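Local coordinates for TagI restriction endonuclease (Thermocrispum agreste, PDB 6GHS), which is a modification-dependent SRA-HNH restriction endonuclease that probably recognises 5-methylcytosine or 5-hydroxymethylcytosine in DNA through its SRA domain and cleaves with its HNH domain, at residues G222-G227 against L249-H254. Numbering follows the deposited sequence.
Sequences GPYSQG and LCPNDH. With ZN (zinc ion), chain B.
Within the HNH (beta-beta-alpha-metal) nuclease domain, Q226 and L249 pair where strand 223-229 meets the end of strand 246-249, just before helix 251-258. The pairing is antiparallel and hydrogen-bonded, because both bonds of the pair form: Q226 N donates to L249 O at 2.9 Å and L249 N to Q226 O, the latter nearly straight at 169°. Beyond this pair the chain turns into the helix, whose first turn meets the strand through side chains.

The Q226 side chain, extended beyond CG, crosses H254 at about a right angle, and its NE2 donates to H254 ND1 at 2.8 Å. H254 ND1 lies close to the amide plane of Q226, whereas NE2 stands 21° out of the imidazole plane. That bond would help hold the ring's rotation; the H254 side chain also approaches a bound sodium ion. At the other end of the amide, OE1 accepts in the carbonyl plane, on a lone pair, from Y224 OH at 2.9 Å. With an alanine here in place of the glutamine, H254 ND1 and Y224 OH would probably lose these mates, and the imidazole would be freer to turn.

P251 CG packs at the edge of the tyrosine ring, 3.7 Å from Y224 CE2; the ring reaches it because Y224 CG is anti to the backbone N (chi1 175°). C250, just before the helix, and D253, in its first turn, join C210 and C213 in binding zinc. C250 is also the N-cap: its SG, 2.2 Å from the zinc ion, accepts a bond from D253 N.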
loop_
_atom_site.group_PDB
_atom_site.type_symbol
_atom_site.label_atom_id
_atom_site.label_comp_id
_atom_site.label_asym_id
_atom_site.label_seq_id
_atom_site.Cartn_x
_atom_site.Cartn_y
_atom_site.Cartn_z
ATOM N N GLY A 222 10.860 -16.292 0.958
ATOM C CA GLY A 222 9.907 -17.354 0.673
ATOM C C GLY A 222 8.754 -16.899 -0.188
ATOM O O GLY A 222 8.929 -15.955 -0.939
ATOM N N PRO A 223 7.570 -17.572 -0.087
ATOM C CA PRO A 223 6.379 -17.258 -0.897
ATOM C C PRO A 223 5.669 -15.998 -0.448
ATOM O O PRO A 223 5.736 -15.652 0.728
ATOM C CB PRO A 223 5.443 -18.454 -0.654
ATOM C CG PRO A 223 6.229 -19.462 0.112
ATOM C CD PRO A 223 7.290 -18.696 0.830
ATOM N N TYR A 224 4.965 -15.355 -1.377
ATOM C CA TYR A 224 4.285 -14.095 -1.120
ATOM C C TYR A 224 2.921 -14.011 -1.814
ATOM O O TYR A 224 2.792 -14.343 -2.987
ATOM C CB TYR A 224 5.147 -12.934 -1.607
ATOM C CG TYR A 224 4.428 -11.623 -1.468
ATOM C CD1 TYR A 224 4.371 -10.979 -0.243
ATOM C CD2 TYR A 224 3.748 -11.058 -2.536
ATOM C CE1 TYR A 224 3.689 -9.787 -0.089
ATOM C CE2 TYR A 224 3.058 -9.871 -2.381
ATOM C CZ TYR A 224 3.040 -9.243 -1.155
ATOM O OH TYR A 224 2.362 -8.078 -0.989
ATOM N N SER A 225 1.912 -13.516 -1.110
ATOM C CA SER A 225 0.609 -13.280 -1.725
ATOM C C SER A 225 -0.137 -12.189 -0.974
ATOM O O SER A 225 0.377 -11.632 0.001
ATOM C CB SER A 225 -0.205 -14.576 -1.768
ATOM O OG SER A 225 -0.609 -14.994 -0.473
ATOM N N GLN A 226 -1.335 -11.871 -1.448
ATOM C CA GLN A 226 -2.174 -10.867 -0.832
ATOM C C GLN A 226 -3.545 -11.458 -0.512
ATOM O O GLN A 226 -4.128 -12.185 -1.309
ATOM C CB GLN A 226 -2.283 -9.629 -1.744
ATOM C CG GLN A 226 -1.303 -8.502 -1.397
ATOM C CD GLN A 226 -0.936 -7.613 -2.583
ATOM O OE1 GLN A 226 0.236 -7.298 -2.789
ATOM N NE2 GLN A 226 -1.935 -7.206 -3.367
ATOM N N GLY A 227 -4.033 -11.154 0.682
ATOM C CA GLY A 227 -5.399 -11.470 1.081
ATOM C C GLY A 227 -6.325 -10.364 0.619
ATOM O O GLY A 227 -6.141 -9.190 0.972
ATOM N N LEU A 249 -4.613 -13.950 -3.565
ATOM C CA LEU A 249 -4.305 -13.488 -4.926
ATOM C C LEU A 249 -2.895 -12.932 -5.071
ATOM O O LEU A 249 -2.342 -12.402 -4.115
ATOM C CB LEU A 249 -5.238 -12.359 -5.322
ATOM C CG LEU A 249 -6.731 -12.596 -5.275
ATOM C CD1 LEU A 249 -7.431 -11.294 -5.629
ATOM C CD2 LEU A 249 -7.130 -13.690 -6.243
ATOM N N CYS A 250 -2.353 -12.984 -6.289
ATOM C CA CYS A 250 -1.089 -12.326 -6.592
ATOM C C CYS A 250 -1.380 -10.839 -6.657
ATOM O O CYS A 250 -2.538 -10.449 -6.840
ATOM C CB CYS A 250 -0.497 -12.800 -7.918
ATOM S SG CYS A 250 -1.590 -12.528 -9.311
ATOM N N PRO A 251 -0.351 -9.995 -6.493
ATOM C CA PRO A 251 -0.572 -8.542 -6.535
ATOM C C PRO A 251 -1.277 -8.008 -7.773
ATOM O O PRO A 251 -2.102 -7.116 -7.626
ATOM C CB PRO A 251 0.832 -7.981 -6.451
ATOM C CG PRO A 251 1.543 -8.981 -5.613
ATOM C CD PRO A 251 0.982 -10.323 -5.960
ATOM N N ASN A 252 -0.970 -8.558 -8.957
ATOM C CA ASN A 252 -1.614 -8.146 -10.230
ATOM C C ASN A 252 -3.109 -8.437 -10.211
ATOM O O ASN A 252 -3.910 -7.553 -10.507
ATOM C CB ASN A 252 -0.978 -8.820 -11.470
ATOM C CG ASN A 252 0.405 -8.274 -11.812
ATOM O OD1 ASN A 252 0.981 -7.499 -11.067
ATOM N ND2 ASN A 252 0.947 -8.702 -12.943
ATOM N N ASP A 253 -3.485 -9.654 -9.844
ATOM C CA ASP A 253 -4.905 -9.998 -9.805
ATOM C C ASP A 253 -5.685 -9.278 -8.709
ATOM O O ASP A 253 -6.852 -8.956 -8.922
ATOM C CB ASP A 253 -5.124 -11.514 -9.744
ATOM C CG ASP A 253 -4.754 -12.209 -11.053
ATOM O OD1 ASP A 253 -4.946 -11.623 -12.131
ATOM O OD2 ASP A 253 -4.254 -13.345 -11.016
ATOM N N HIS A 254 -5.050 -8.981 -7.575
ATOM C CA HIS A 254 -5.689 -8.135 -6.540
ATOM C C HIS A 254 -6.193 -6.809 -7.156
ATOM O O HIS A 254 -7.353 -6.438 -6.980
ATOM C CB HIS A 254 -4.727 -7.857 -5.366
ATOM C CG HIS A 254 -5.394 -7.320 -4.131
ATOM N ND1 HIS A 254 -4.745 -7.237 -2.922
ATOM C CD2 HIS A 254 -6.645 -6.843 -3.916
ATOM C CE1 HIS A 254 -5.563 -6.732 -2.015
ATOM N NE2 HIS A 254 -6.723 -6.481 -2.594
HETATM ZN ZN ZN B . -2.854 -14.205 -10.112
HETATM O O HOH W 1 -1.792 -4.676 -5.602
#